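1-phosphatidylinositol 4,5-bisphosphate phosphodiesterase (Drosophila melanogaster, PDB 6IRB) is a phospholipase C-beta family protein, represented here by an elongated, almost wholly helical region whose long helix is followed by a shorter antiparallel one. Local coordinates at residues E159-R162 / R163-E166; Q169-V172 / K173-M176; K180-G183 / V184-R188; D130-D133 / L134-Q138. The protein carries 2 engineered substitutions. All coordinates share one frame; numbering follows the deposited sequence.

From the N terminus, the chain first reaches contact 4, on the later part of helix 18-150. After the bend at 151-156 it returns along helix 157-210, passing contact 1, contact 2 and contact 3 in that order. Each contact joins successive turns of one helix, so none closes a long loop, and the four follow in series without nesting or crossing. Contact 1 sits beside the bend. Contacts 2 and 3 each touch contact 4, their centres about 14 Å from its own: F175 meets Q138 in the first case, and I182 and Q186 meet D130 and I131 in the second. Residues 130-138 thus link both stretches of the returning helix to the outgoing one.

Contact 1 of 4, residues E159-R162 / R163-E166; sequences EKDR and RLRE
L164 folds back over the preceding turn of helix 157-210, with L164 CG 3.5 Å from D161 O, and its branch lies against a carbonyl that takes a weak bond from R165 N. Its CG is tucked between its own backbone N and carbonyl carbon (chi1 59°), a position seldom used by helical leucines, and this turns the branch toward D161. R165 passes the same oxygen alongside, R165 CG coming to 3.7 Å from D161 O, so the methylene stem of a long polar residue does the packing. On another side of the helix R162 lays its stem by the following peptide, with R162 CD 3.5 Å from R163 N. R163, bent at chi2, brings its guanidinium to E166 one turn on: R163 NH1 meets E166 OE2 at 2.6 Å on the syn side, close to the guanidinium plane but 31° out of the carboxylate plane. K160 instead sends its ammonium to V149 O at the end of helix 18-150 and to D152 O in the bend. The opposite charges of R163 and E166 thus bridge one exposed turn, and R162 NH2, 4.6 Å from E166 OE2 and not in contact, would probably add to the positive field around that carboxylate.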
ATOM      1  N   GLU A 159     -56.243  24.793  70.226  1.00146.28           N
ATOM      2  CA  GLU A 159     -56.658  24.081  69.026  1.00144.29           C
ATOM      3  C   GLU A 159     -55.702  24.340  67.853  1.00136.20           C
ATOM      4  O   GLU A 159     -55.412  23.417  67.081  1.00133.11           O
ATOM      5  CB  GLU A 159     -58.128  24.408  68.733  1.00143.40           C
ATOM      6  CG  GLU A 159     -58.399  25.620  67.897  1.00141.27           C
ATOM      7  CD  GLU A 159     -59.865  26.008  67.914  1.00141.42           C
ATOM      8  OE1 GLU A 159     -60.708  25.142  68.224  1.00142.88           O
ATOM      9  OE2 GLU A 159     -60.172  27.187  67.639  1.00141.13           O
ATOM     10  N   LYS A 160     -55.185  25.573  67.710  1.00127.97           N
ATOM     11  CA  LYS A 160     -54.269  25.883  66.607  1.00108.52           C
ATOM     12  C   LYS A 160     -53.041  24.988  66.643  1.00104.87           C
ATOM     13  O   LYS A 160     -52.657  24.390  65.633  1.00110.30           O
ATOM     14  CB  LYS A 160     -53.805  27.347  66.650  1.00107.12           C
ATOM     15  CG  LYS A 160     -54.728  28.401  66.076  1.00103.29           C
ATOM     16  CD  LYS A 160     -54.010  29.746  66.023  1.00100.19           C
ATOM     17  CE  LYS A 160     -54.884  30.834  65.435  1.00101.54           C
ATOM     18  NZ  LYS A 160     -55.261  30.527  64.028  1.00 98.19           N
ATOM     19  N   ASP A 161     -52.421  24.876  67.813  1.00107.57           N
ATOM     20  CA  ASP A 161     -51.244  24.035  67.981  1.00108.28           C
ATOM     21  C   ASP A 161     -51.554  22.557  67.755  1.00112.53           C
ATOM     22  O   ASP A 161     -50.700  21.814  67.259  1.00113.75           O
ATOM     23  CB  ASP A 161     -50.655  24.289  69.370  1.00114.06           C
ATOM     24  CG  ASP A 161     -50.054  25.693  69.497  1.00114.23           C
ATOM     25  OD1 ASP A 161     -49.751  26.315  68.451  1.00107.68           O
ATOM     26  OD2 ASP A 161     -49.909  26.183  70.639  1.00116.51           O
ATOM     27  N   ARG A 162     -52.749  22.099  68.136  1.00129.33           N
ATOM     28  CA  ARG A 162     -53.087  20.694  67.920  1.00138.46           C
ATOM     29  C   ARG A 162     -53.159  20.339  66.435  1.00126.18           C
ATOM     30  O   ARG A 162     -52.816  19.212  66.052  1.00126.10           O
ATOM     31  CB  ARG A 162     -54.433  20.376  68.578  1.00155.68           C
ATOM     32  CG  ARG A 162     -55.144  19.175  67.951  1.00164.07           C
ATOM     33  CD  ARG A 162     -56.219  19.588  66.947  1.00169.27           C
ATOM     34  NE  ARG A 162     -57.015  18.452  66.503  1.00174.15           N
ATOM     35  CZ  ARG A 162     -58.114  18.555  65.764  1.00178.40           C
ATOM     36  NH1 ARG A 162     -58.544  19.747  65.376  1.00181.30           N
ATOM     37  NH2 ARG A 162     -58.780  17.468  65.411  1.00179.47           N
ATOM     38  N   ARG A 163     -53.548  21.291  65.579  1.00113.39           N
ATOM     39  CA  ARG A 163     -53.801  20.961  64.177  1.00104.60           C
ATOM     40  C   ARG A 163     -52.514  20.928  63.369  1.00101.67           C
ATOM     41  O   ARG A 163     -52.349  20.047  62.514  1.00 98.23           O
ATOM     42  CB  ARG A 163     -54.803  21.939  63.549  1.00100.85           C
ATOM     43  CG  ARG A 163     -55.004  21.776  62.017  1.00 97.81           C
ATOM     44  CD  ARG A 163     -56.400  21.309  61.589  1.00101.38           C
ATOM     45  NE  ARG A 163     -56.580  21.334  60.128  1.00 96.80           N
ATOM     46  CZ  ARG A 163     -56.655  20.257  59.344  1.00 91.78           C
ATOM     47  NH1 ARG A 163     -56.585  19.041  59.867  1.00 98.07           N
ATOM     48  NH2 ARG A 163     -56.824  20.396  58.032  1.00 85.15           N
ATOM     49  N   LEU A 164     -51.611  21.890  63.582  1.00 96.93           N
ATOM     50  CA  LEU A 164     -50.304  21.779  62.944  1.00 94.32           C
ATOM     51  C   LEU A 164     -49.635  20.464  63.333  1.00101.60           C
ATOM     52  O   LEU A 164     -49.068  19.776  62.477  1.00102.13           O
ATOM     53  CB  LEU A 164     -49.428  22.994  63.267  1.00 89.76           C
ATOM     54  CG  LEU A 164     -49.011  23.451  64.666  1.00102.69           C
ATOM     55  CD1 LEU A 164     -47.903  22.596  65.280  1.00108.07           C
ATOM     56  CD2 LEU A 164     -48.585  24.916  64.609  1.00105.80           C
ATOM     57  N   ARG A 165     -49.703  20.090  64.616  1.00101.23           N
ATOM     58  CA  ARG A 165     -49.167  18.796  65.029  1.00 98.19           C
ATOM     59  C   ARG A 165     -49.822  17.666  64.245  1.00 91.86           C
ATOM     60  O   ARG A 165     -49.156  16.697  63.859  1.00 91.65           O
ATOM     61  CB  ARG A 165     -49.362  18.603  66.530  1.00108.72           C
ATOM     62  CG  ARG A 165     -48.201  19.102  67.365  1.00115.69           C
ATOM     63  CD  ARG A 165     -48.450  18.854  68.839  1.00129.26           C
ATOM     64  NE  ARG A 165     -49.337  17.714  69.056  1.00141.87           N
ATOM     65  CZ  ARG A 165     -48.926  16.456  69.198  1.00147.74           C
ATOM     66  NH1 ARG A 165     -47.633  16.162  69.130  1.00145.76           N
ATOM     67  NH2 ARG A 165     -49.811  15.488  69.395  1.00150.56           N
ATOM     68  N   GLU A 166     -51.127  17.793  63.983  1.00 92.30           N
ATOM     69  CA  GLU A 166     -51.824  16.866  63.094  1.00 99.98           C
ATOM     70  C   GLU A 166     -51.356  17.017  61.649  1.00 96.11           C
ATOM     71  O   GLU A 166     -51.072  16.024  60.967  1.00 91.54           O
ATOM     72  CB  GLU A 166     -53.331  17.102  63.185  1.00113.31           C
ATOM     73  CG  GLU A 166     -54.169  16.019  62.551  1.00126.62           C
ATOM     74  CD  GLU A 166     -55.327  16.606  61.761  1.00135.02           C
ATOM     75  OE1 GLU A 166     -55.915  15.883  60.930  1.00136.01           O
ATOM     76  OE2 GLU A 166     -55.661  17.790  61.993  1.00136.74           O
TER

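Contact 2 of 4, residues Q169-V172 / K173-M176; sequences QNNV and KRFM
Q169 opens the set of backbone bonds by accepting K173 N, with K173 N 2.9 Å from Q169 O and the N-H nearly straight. Its CB points away from the next turn, as suits a polar residue on the outside of a helix. The CB of N170 also points away, but its amide swings back nearer, and R174 N bonds to N170 O at 3.0 Å.

At N171 the side chains join in. Its carbonyl accepts F175 N, and N171 O also sits over one face of the F175 ring. The ring leans back over the peptide because F175 CG stands anti to its own carbonyl carbon, beside the backbone N (chi1 -67°). N171 C lies above the ring centre, and at the far end N171 CB comes to 4.0 Å from F175 CZ, so the flat aromatic spreads along both carbonyl and stem.

V172 ends the walk with an apolar pair: V172 CG1 is 3.5 Å from the selenium (SE) of M176, a selenomethionine in this model, the two side chains running side by side. A branched aliphatic residue and a flexible selenoether chain thus lie in contact one turn apart.

On the side of helix 18-150 the contact is covered by several residues. N171 rests on T145 and F175 on M141. R174 touches M141 and K137, its like-charged neighbour, and has a weak, long ion pair with E178. F175 O accepts Q138 NE2, tying the returning helix to the outgoing one.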
ATOM      1  N   GLN A 169     -47.214  16.145  60.951  1.00 86.19           N
ATOM      2  CA  GLN A 169     -46.926  14.717  60.859  1.00101.94           C
ATOM      3  C   GLN A 169     -47.564  14.096  59.622  1.00 99.83           C
ATOM      4  O   GLN A 169     -46.930  13.285  58.934  1.00104.69           O
ATOM      5  CB  GLN A 169     -47.338  13.989  62.136  1.00117.50           C
ATOM      6  CG  GLN A 169     -46.500  12.712  62.353  1.00130.15           C
ATOM      7  CD  GLN A 169     -45.256  12.929  63.224  1.00136.15           C
ATOM      8  OE1 GLN A 169     -44.740  14.044  63.332  1.00136.76           O
ATOM      9  NE2 GLN A 169     -44.762  11.850  63.827  1.00137.93           N
ATOM     10  N   ASN A 170     -48.825  14.433  59.340  1.00 94.20           N
ATOM     11  CA  ASN A 170     -49.424  14.015  58.076  1.00 91.50           C
ATOM     12  C   ASN A 170     -48.495  14.364  56.917  1.00 86.49           C
ATOM     13  O   ASN A 170     -48.195  13.523  56.062  1.00 82.95           O
ATOM     14  CB  ASN A 170     -50.799  14.679  57.923  1.00104.78           C
ATOM     15  CG  ASN A 170     -51.540  14.270  56.644  1.00112.98           C
ATOM     16  OD1 ASN A 170     -50.938  13.918  55.627  1.00111.79           O
ATOM     17  ND2 ASN A 170     -52.868  14.313  56.707  1.00114.51           N
ATOM     18  N   ASN A 171     -48.015  15.607  56.890  1.00 81.61           N
ATOM     19  CA  ASN A 171     -47.105  16.049  55.838  1.00 76.72           C
ATOM     20  C   ASN A 171     -45.785  15.288  55.871  1.00 76.85           C
ATOM     21  O   ASN A 171     -45.188  15.029  54.820  1.00 80.19           O
ATOM     22  CB  ASN A 171     -46.908  17.551  55.942  1.00 80.69           C
ATOM     23  CG  ASN A 171     -48.122  18.305  55.450  1.00 99.88           C
ATOM     24  OD1 ASN A 171     -48.159  19.537  55.465  1.00116.19           O
ATOM     25  ND2 ASN A 171     -49.119  17.560  54.965  1.00 97.72           N
ATOM     26  N   VAL A 172     -45.294  14.950  57.063  1.00 74.23           N
ATOM     27  CA  VAL A 172     -44.080  14.139  57.145  1.00 74.69           C
ATOM     28  C   VAL A 172     -44.302  12.794  56.461  1.00 74.82           C
ATOM     29  O   VAL A 172     -43.433  12.312  55.721  1.00 78.90           O
ATOM     30  CB  VAL A 172     -43.625  13.996  58.606  1.00 80.69           C
ATOM     31  CG1 VAL A 172     -42.610  12.876  58.754  1.00 64.70           C
ATOM     32  CG2 VAL A 172     -43.025  15.316  59.074  1.00 80.19           C
ATOM     33  N   LYS A 173     -45.462  12.164  56.701  1.00 66.81           N
ATOM     34  CA  LYS A 173     -45.836  10.974  55.933  1.00 62.52           C
ATOM     35  C   LYS A 173     -45.725  11.249  54.443  1.00 63.61           C
ATOM     36  O   LYS A 173     -45.065  10.509  53.706  1.00 77.23           O
ATOM     37  CB  LYS A 173     -47.268  10.538  56.260  1.00 65.28           C
ATOM     38  CG  LYS A 173     -47.434   9.436  57.303  1.00 82.40           C
ATOM     39  CD  LYS A 173     -48.894   8.955  57.327  1.00 86.20           C
ATOM     40  CE  LYS A 173     -49.269   8.218  58.608  1.00 90.54           C
ATOM     41  NZ  LYS A 173     -49.018   6.758  58.470  1.00 88.09           N
ATOM     42  N   ARG A 174     -46.348  12.337  53.991  1.00 63.15           N
ATOM     43  CA  ARG A 174     -46.340  12.680  52.574  1.00 58.64           C
ATOM     44  C   ARG A 174     -44.909  12.936  52.109  1.00 57.37           C
ATOM     45  O   ARG A 174     -44.513  12.497  51.020  1.00 49.12           O
ATOM     46  CB  ARG A 174     -47.282  13.866  52.332  1.00 55.79           C
ATOM     47  CG  ARG A 174     -47.221  14.551  50.980  1.00 63.19           C
ATOM     48  CD  ARG A 174     -47.708  16.002  51.096  1.00 66.51           C
ATOM     49  NE  ARG A 174     -47.492  16.792  49.880  1.00 66.25           N
ATOM     50  CZ  ARG A 174     -48.417  16.996  48.940  1.00 62.04           C
ATOM     51  NH1 ARG A 174     -49.626  16.469  49.072  1.00 52.73           N
ATOM     52  NH2 ARG A 174     -48.131  17.731  47.870  1.00 60.69           N
ATOM     53  N   PHE A 175     -44.126  13.665  52.917  1.00 60.13           N
ATOM     54  CA  PHE A 175     -42.734  13.938  52.573  1.00 52.49           C
ATOM     55  C   PHE A 175     -41.950  12.656  52.390  1.00 49.25           C
ATOM     56  O   PHE A 175     -41.105  12.555  51.498  1.00 47.10           O
ATOM     57  CB  PHE A 175     -42.062  14.749  53.677  1.00 66.37           C
ATOM     58  CG  PHE A 175     -42.593  16.141  53.832  1.00 93.04           C
ATOM     59  CD1 PHE A 175     -43.499  16.668  52.928  1.00 97.85           C
ATOM     60  CD2 PHE A 175     -42.175  16.934  54.890  1.00 99.34           C
ATOM     61  CE1 PHE A 175     -43.973  17.958  53.077  1.00 88.61           C
ATOM     62  CE2 PHE A 175     -42.650  18.229  55.041  1.00 88.99           C
ATOM     63  CZ  PHE A 175     -43.549  18.739  54.133  1.00 81.93           C
HETATM   64  N   MSE A 176     -42.214  11.671  53.226  1.00 51.87           N
HETATM   65  CA  MSE A 176     -41.529  10.398  53.129  1.00 71.25           C
HETATM   66  C   MSE A 176     -41.981   9.579  51.934  1.00 75.23           C
HETATM   67  O   MSE A 176     -41.154   8.951  51.276  1.00 82.42           O
HETATM   68  CB  MSE A 176     -41.684   9.640  54.433  1.00 99.61           C
HETATM   69  CG  MSE A 176     -40.679  10.143  55.448  1.00137.07           C
HETATM   70 SE   MSE A 176     -41.226   9.956  57.295  1.00180.95          SE
HETATM   71  CE  MSE A 176     -39.912   8.640  57.889  1.00178.21           C
TER

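Contact 3 of 4, residues K180-G183 / V184-R188; sequences KQIG and VKQGR
The backbone keeps helical i to i+4 bonding through this turn, but Q181 O accepts twice: K185 N approaches almost along the C=O axis, whereas V184 N, 2.8 Å from Q181 O, sits above the carbonyl plane and makes the shorter i to i+3 step. V184 N also has a weak bond to K180 O.

I182 and Q186, one turn apart, carry the side-chain contact, lying side by side and pointing the same way. A chi1 of -70° carries the Q186 stem back along the helix against the earlier turn, with Q186 CG 3.2 Å from I182 O. The chain then runs out extended, and its amide end comes beside the isoleucine branch, Q186 NE2 being 3.5 Å from I182 CG1. V184 turns a methyl, CG2, toward K180 O. The glycines G183 and G187 take part through backbone alone, G187 N meeting G183 O at 3.2 Å, so this stripe of the helix surface stays slim.

I182 and Q186 both face helix 18-150, where they pack on D130. Glutamine suits this buried place because its aliphatic stem can share apolar company while its amide reaches out. I182 CG1 and CD1 lie beside that amide, and Q186 also meets I131. The buried amide is satisfied across the helix pair, Q186 NE2 donating to H127 O.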
ATOM      1  N   LYS A 180     -39.739   8.239  48.849  1.00 69.97           N
ATOM      2  CA  LYS A 180     -39.723   6.867  48.355  1.00 58.44           C
ATOM      3  C   LYS A 180     -39.908   6.826  46.846  1.00 46.03           C
ATOM      4  O   LYS A 180     -39.175   6.124  46.143  1.00 43.59           O
ATOM      5  CB  LYS A 180     -40.819   6.061  49.057  1.00 68.44           C
ATOM      6  CG  LYS A 180     -41.442   4.956  48.209  1.00 81.01           C
ATOM      7  CD  LYS A 180     -42.177   3.909  49.065  1.00 97.35           C
ATOM      8  CE  LYS A 180     -43.630   4.296  49.359  1.00 97.86           C
ATOM      9  NZ  LYS A 180     -44.574   3.136  49.193  1.00 97.64           N
ATOM     10  N   GLN A 181     -40.888   7.565  46.330  1.00 43.24           N
ATOM     11  CA  GLN A 181     -41.125   7.567  44.891  1.00 58.94           C
ATOM     12  C   GLN A 181     -39.914   8.074  44.108  1.00 50.08           C
ATOM     13  O   GLN A 181     -39.476   7.431  43.148  1.00 49.08           O
ATOM     14  CB  GLN A 181     -42.376   8.368  44.556  1.00 73.99           C
ATOM     15  CG  GLN A 181     -43.592   7.474  44.411  1.00 89.53           C
ATOM     16  CD  GLN A 181     -44.882   8.252  44.306  1.00101.30           C
ATOM     17  OE1 GLN A 181     -44.907   9.466  44.512  1.00100.91           O
ATOM     18  NE2 GLN A 181     -45.975   7.551  44.001  1.00108.29           N
ATOM     19  N   ILE A 182     -39.369   9.233  44.482  1.00 43.52           N
ATOM     20  CA  ILE A 182     -38.230   9.755  43.726  1.00 43.16           C
ATOM     21  C   ILE A 182     -37.038   8.826  43.848  1.00 42.53           C
ATOM     22  O   ILE A 182     -36.240   8.698  42.911  1.00 35.48           O
ATOM     23  CB  ILE A 182     -37.861  11.184  44.156  1.00 45.90           C
ATOM     24  CG1 ILE A 182     -37.172  11.893  42.995  1.00 55.85           C
ATOM     25  CG2 ILE A 182     -36.918  11.201  45.361  1.00 36.82           C
ATOM     26  CD1 ILE A 182     -37.438  13.392  42.919  1.00 65.23           C
ATOM     27  N   GLY A 183     -36.852   8.223  45.022  1.00 43.06           N
ATOM     28  CA  GLY A 183     -35.835   7.194  45.140  1.00 47.88           C
ATOM     29  C   GLY A 183     -35.980   6.147  44.056  1.00 46.29           C
ATOM     30  O   GLY A 183     -34.998   5.717  43.449  1.00 43.10           O
ATOM     31  N   VAL A 184     -37.222   5.807  43.727  1.00 51.94           N
ATOM     32  CA  VAL A 184     -37.486   4.646  42.892  1.00 53.24           C
ATOM     33  C   VAL A 184     -37.358   5.000  41.425  1.00 45.88           C
ATOM     34  O   VAL A 184     -36.651   4.318  40.674  1.00 48.73           O
ATOM     35  CB  VAL A 184     -38.878   4.077  43.218  1.00 52.81           C
ATOM     36  CG1 VAL A 184     -39.343   3.179  42.102  1.00 57.65           C
ATOM     37  CG2 VAL A 184     -38.859   3.338  44.545  1.00 53.88           C
ATOM     38  N   LYS A 185     -38.056   6.048  40.982  1.00 37.24           N
ATOM     39  CA  LYS A 185     -37.936   6.456  39.586  1.00 37.31           C
ATOM     40  C   LYS A 185     -36.475   6.692  39.208  1.00 46.85           C
ATOM     41  O   LYS A 185     -35.996   6.193  38.179  1.00 39.96           O
ATOM     42  CB  LYS A 185     -38.765   7.712  39.339  1.00 38.83           C
ATOM     43  CG  LYS A 185     -38.456   8.387  38.024  1.00 65.15           C
ATOM     44  CD  LYS A 185     -39.396   9.556  37.788  1.00 86.66           C
ATOM     45  CE  LYS A 185     -38.997  10.391  36.570  1.00 87.33           C
ATOM     46  NZ  LYS A 185     -37.675  11.061  36.765  1.00 78.11           N
ATOM     47  N   GLN A 186     -35.745   7.429  40.057  1.00 43.99           N
ATOM     48  CA  GLN A 186     -34.321   7.655  39.827  1.00 41.22           C
ATOM     49  C   GLN A 186     -33.563   6.347  39.691  1.00 37.58           C
ATOM     50  O   GLN A 186     -32.699   6.207  38.814  1.00 33.88           O
ATOM     51  CB  GLN A 186     -33.752   8.545  40.927  1.00 45.55           C
ATOM     52  CG  GLN A 186     -34.290   9.970  40.769  1.00 52.98           C
ATOM     53  CD  GLN A 186     -33.587  11.008  41.617  1.00 64.35           C
ATOM     54  OE1 GLN A 186     -32.611  10.717  42.312  1.00 70.17           O
ATOM     55  NE2 GLN A 186     -34.063  12.247  41.530  1.00 66.79           N
ATOM     56  N   GLY A 187     -33.897   5.360  40.512  1.00 36.06           N
ATOM     57  CA  GLY A 187     -33.225   4.084  40.374  1.00 37.50           C
ATOM     58  C   GLY A 187     -33.627   3.420  39.073  1.00 40.15           C
ATOM     59  O   GLY A 187     -32.787   2.866  38.362  1.00 40.56           O
ATOM     60  N   ARG A 188     -34.914   3.507  38.725  1.00 42.90           N
ATOM     61  CA  ARG A 188     -35.390   2.951  37.466  1.00 49.96           C
ATOM     62  C   ARG A 188     -34.737   3.667  36.295  1.00 61.14           C
ATOM     63  O   ARG A 188     -34.267   3.033  35.341  1.00 63.89           O
ATOM     64  CB  ARG A 188     -36.907   3.083  37.395  1.00 50.72           C
ATOM     65  CG  ARG A 188     -37.612   1.778  37.617  1.00 69.65           C
ATOM     66  CD  ARG A 188     -38.210   1.748  39.003  1.00 68.54           C
ATOM     67  NE  ARG A 188     -38.754   0.437  39.324  1.00 80.87           N
ATOM     68  CZ  ARG A 188     -40.034   0.112  39.204  1.00 86.41           C
ATOM     69  NH1 ARG A 188     -40.906   1.018  38.775  1.00 78.72           N
ATOM     70  NH2 ARG A 188     -40.439  -1.113  39.520  1.00 88.07           N
TER

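Contact 4 of 4, residues D130-D133 / L134-Q138; sequences DIKD and LNAKQ
This is a local, one-turn contact on the later part of helix 18-150, beside the returning helix 157-210. Four i to i+4 backbone bonds carry it, the first with L134 N 2.7 Å from D130 O and the last with K137 N 3.0 Å from D133 O.

The side chains follow the same step. N135 lies alongside I131 and points the same way; with chi1 at -81° its CG falls beside its own backbone N, which folds the amide back over the earlier turn. N135 OD1 accepts a hydrogen bond from K179 NZ of helix 157-210, a partner that suits an amide placed between two helices. The amide oxygen also skirts the isoleucine branch, I131 CG2 lying 4.2 Å from N135 OD1, while I131 itself packs on K179 and Q186.

L134 sets its CB against the preceding carbonyl, L134 CB being 3.2 Å from D130 O, and sends the rest of its chain onward. A136, small enough to sit close to the backbone, brings A136 CB to 3.3 Å from D133 O, and the long stem of K132 stretches past it, K132 NZ reaching 4.1 Å from A136 CB.

I131, N135 and Q138, with the stem of D130, meet helix 157-210, while K132 and D133 are exposed: the mixed apolar and polar interface of an antiparallel helical hairpin.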
ATOM      1  N   ASP A 130     -33.124  17.179  41.257  1.00 63.50           N
ATOM      2  CA  ASP A 130     -34.492  16.794  41.576  1.00 70.52           C
ATOM      3  C   ASP A 130     -34.708  16.720  43.080  1.00 71.04           C
ATOM      4  O   ASP A 130     -35.693  17.253  43.606  1.00 72.71           O
ATOM      5  CB  ASP A 130     -34.808  15.464  40.902  1.00 71.03           C
ATOM      6  CG  ASP A 130     -34.837  15.589  39.394  1.00 76.55           C
ATOM      7  OD1 ASP A 130     -35.170  16.696  38.907  1.00 70.80           O
ATOM      8  OD2 ASP A 130     -34.514  14.592  38.703  1.00 81.54           O
ATOM      9  N   ILE A 131     -33.790  16.058  43.787  1.00 66.99           N
ATOM     10  CA  ILE A 131     -33.952  15.888  45.227  1.00 61.79           C
ATOM     11  C   ILE A 131     -33.837  17.212  45.967  1.00 54.47           C
ATOM     12  O   ILE A 131     -34.652  17.500  46.848  1.00 51.90           O
ATOM     13  CB  ILE A 131     -32.930  14.867  45.749  1.00 69.71           C
ATOM     14  CG1 ILE A 131     -32.913  13.637  44.830  1.00 85.73           C
ATOM     15  CG2 ILE A 131     -33.194  14.545  47.204  1.00 66.06           C
ATOM     16  CD1 ILE A 131     -32.226  12.413  45.414  1.00 90.79           C
ATOM     17  N   LYS A 132     -32.863  18.053  45.617  1.00 56.09           N
ATOM     18  CA  LYS A 132     -32.832  19.384  46.215  1.00 56.50           C
ATOM     19  C   LYS A 132     -34.144  20.096  45.930  1.00 55.04           C
ATOM     20  O   LYS A 132     -34.804  20.596  46.847  1.00 63.17           O
ATOM     21  CB  LYS A 132     -31.654  20.216  45.721  1.00 76.87           C
ATOM     22  CG  LYS A 132     -31.543  21.486  46.555  1.00 92.77           C
ATOM     23  CD  LYS A 132     -32.099  22.725  45.877  1.00 99.51           C
ATOM     24  CE  LYS A 132     -32.399  23.790  46.925  1.00 97.40           C
ATOM     25  NZ  LYS A 132     -33.121  24.961  46.366  1.00100.79           N
ATOM     26  N   ASP A 133     -34.441  20.297  44.643  1.00 56.88           N
ATOM     27  CA  ASP A 133     -35.717  20.843  44.189  1.00 70.01           C
ATOM     28  C   ASP A 133     -36.883  20.335  45.028  1.00 56.30           C
ATOM     29  O   ASP A 133     -37.643  21.115  45.608  1.00 57.33           O
ATOM     30  CB  ASP A 133     -35.925  20.488  42.716  1.00 75.67           C
ATOM     31  CG  ASP A 133     -34.991  21.245  41.799  1.00100.18           C
ATOM     32  OD1 ASP A 133     -34.132  21.997  42.311  1.00108.97           O
ATOM     33  OD2 ASP A 133     -35.100  21.081  40.565  1.00108.31           O
ATOM     34  N   LEU A 134     -37.083  19.017  45.021  1.00 59.70           N
ATOM     35  CA  LEU A 134     -38.086  18.404  45.882  1.00 63.16           C
ATOM     36  C   LEU A 134     -37.982  18.900  47.322  1.00 64.70           C
ATOM     37  O   LEU A 134     -38.982  19.315  47.921  1.00 59.87           O
ATOM     38  CB  LEU A 134     -37.967  16.888  45.827  1.00 69.58           C
ATOM     39  CG  LEU A 134     -39.206  16.306  46.500  1.00 81.79           C
ATOM     40  CD1 LEU A 134     -40.464  16.707  45.723  1.00 90.29           C
ATOM     41  CD2 LEU A 134     -39.097  14.790  46.651  1.00 82.94           C
ATOM     42  N   ASN A 135     -36.780  18.809  47.908  1.00 58.95           N
ATOM     43  CA  ASN A 135     -36.549  19.290  49.270  1.00 52.92           C
ATOM     44  C   ASN A 135     -37.137  20.676  49.462  1.00 64.32           C
ATOM     45  O   ASN A 135     -37.891  20.918  50.414  1.00 64.69           O
ATOM     46  CB  ASN A 135     -35.052  19.311  49.585  1.00 58.33           C
ATOM     47  CG  ASN A 135     -34.509  17.956  49.980  1.00 69.63           C
ATOM     48  OD1 ASN A 135     -35.223  16.953  49.961  1.00 67.40           O
ATOM     49  ND2 ASN A 135     -33.221  17.916  50.332  1.00 80.58           N
ATOM     50  N   ALA A 136     -36.767  21.607  48.577  1.00 54.74           N
ATOM     51  CA  ALA A 136     -37.338  22.944  48.603  1.00 57.84           C
ATOM     52  C   ALA A 136     -38.862  22.898  48.637  1.00 57.47           C
ATOM     53  O   ALA A 136     -39.486  23.391  49.584  1.00 82.90           O
ATOM     54  CB  ALA A 136     -36.847  23.733  47.390  1.00 68.21           C
ATOM     55  N   LYS A 137     -39.480  22.289  47.619  1.00 60.32           N
ATOM     56  CA  LYS A 137     -40.940  22.212  47.579  1.00 69.06           C
ATOM     57  C   LYS A 137     -41.491  21.695  48.900  1.00 62.18           C
ATOM     58  O   LYS A 137     -42.424  22.274  49.474  1.00 55.07           O
ATOM     59  CB  LYS A 137     -41.410  21.335  46.417  1.00 76.80           C
ATOM     60  CG  LYS A 137     -42.933  21.278  46.271  1.00 81.11           C
ATOM     61  CD  LYS A 137     -43.370  20.678  44.936  1.00 92.28           C
ATOM     62  CE  LYS A 137     -44.790  20.095  44.999  1.00 95.06           C
ATOM     63  NZ  LYS A 137     -44.988  19.100  46.107  1.00 88.64           N
ATOM     64  N   GLN A 138     -40.895  20.615  49.416  1.00 62.35           N
ATOM     65  CA  GLN A 138     -41.328  20.090  50.704  1.00 63.56           C
ATOM     66  C   GLN A 138     -41.167  21.147  51.781  1.00 66.81           C
ATOM     67  O   GLN A 138     -42.093  21.414  52.559  1.00 71.53           O
ATOM     68  CB  GLN A 138     -40.539  18.829  51.061  1.00 55.72           C
ATOM     69  CG  GLN A 138     -40.830  17.638  50.150  1.00 61.50           C
ATOM     70  CD  GLN A 138     -40.321  16.317  50.706  1.00 56.86           C
ATOM     71  OE1 GLN A 138     -39.433  16.284  51.558  1.00 65.28           O
ATOM     72  NE2 GLN A 138     -40.896  15.220  50.236  1.00 51.61           N
TER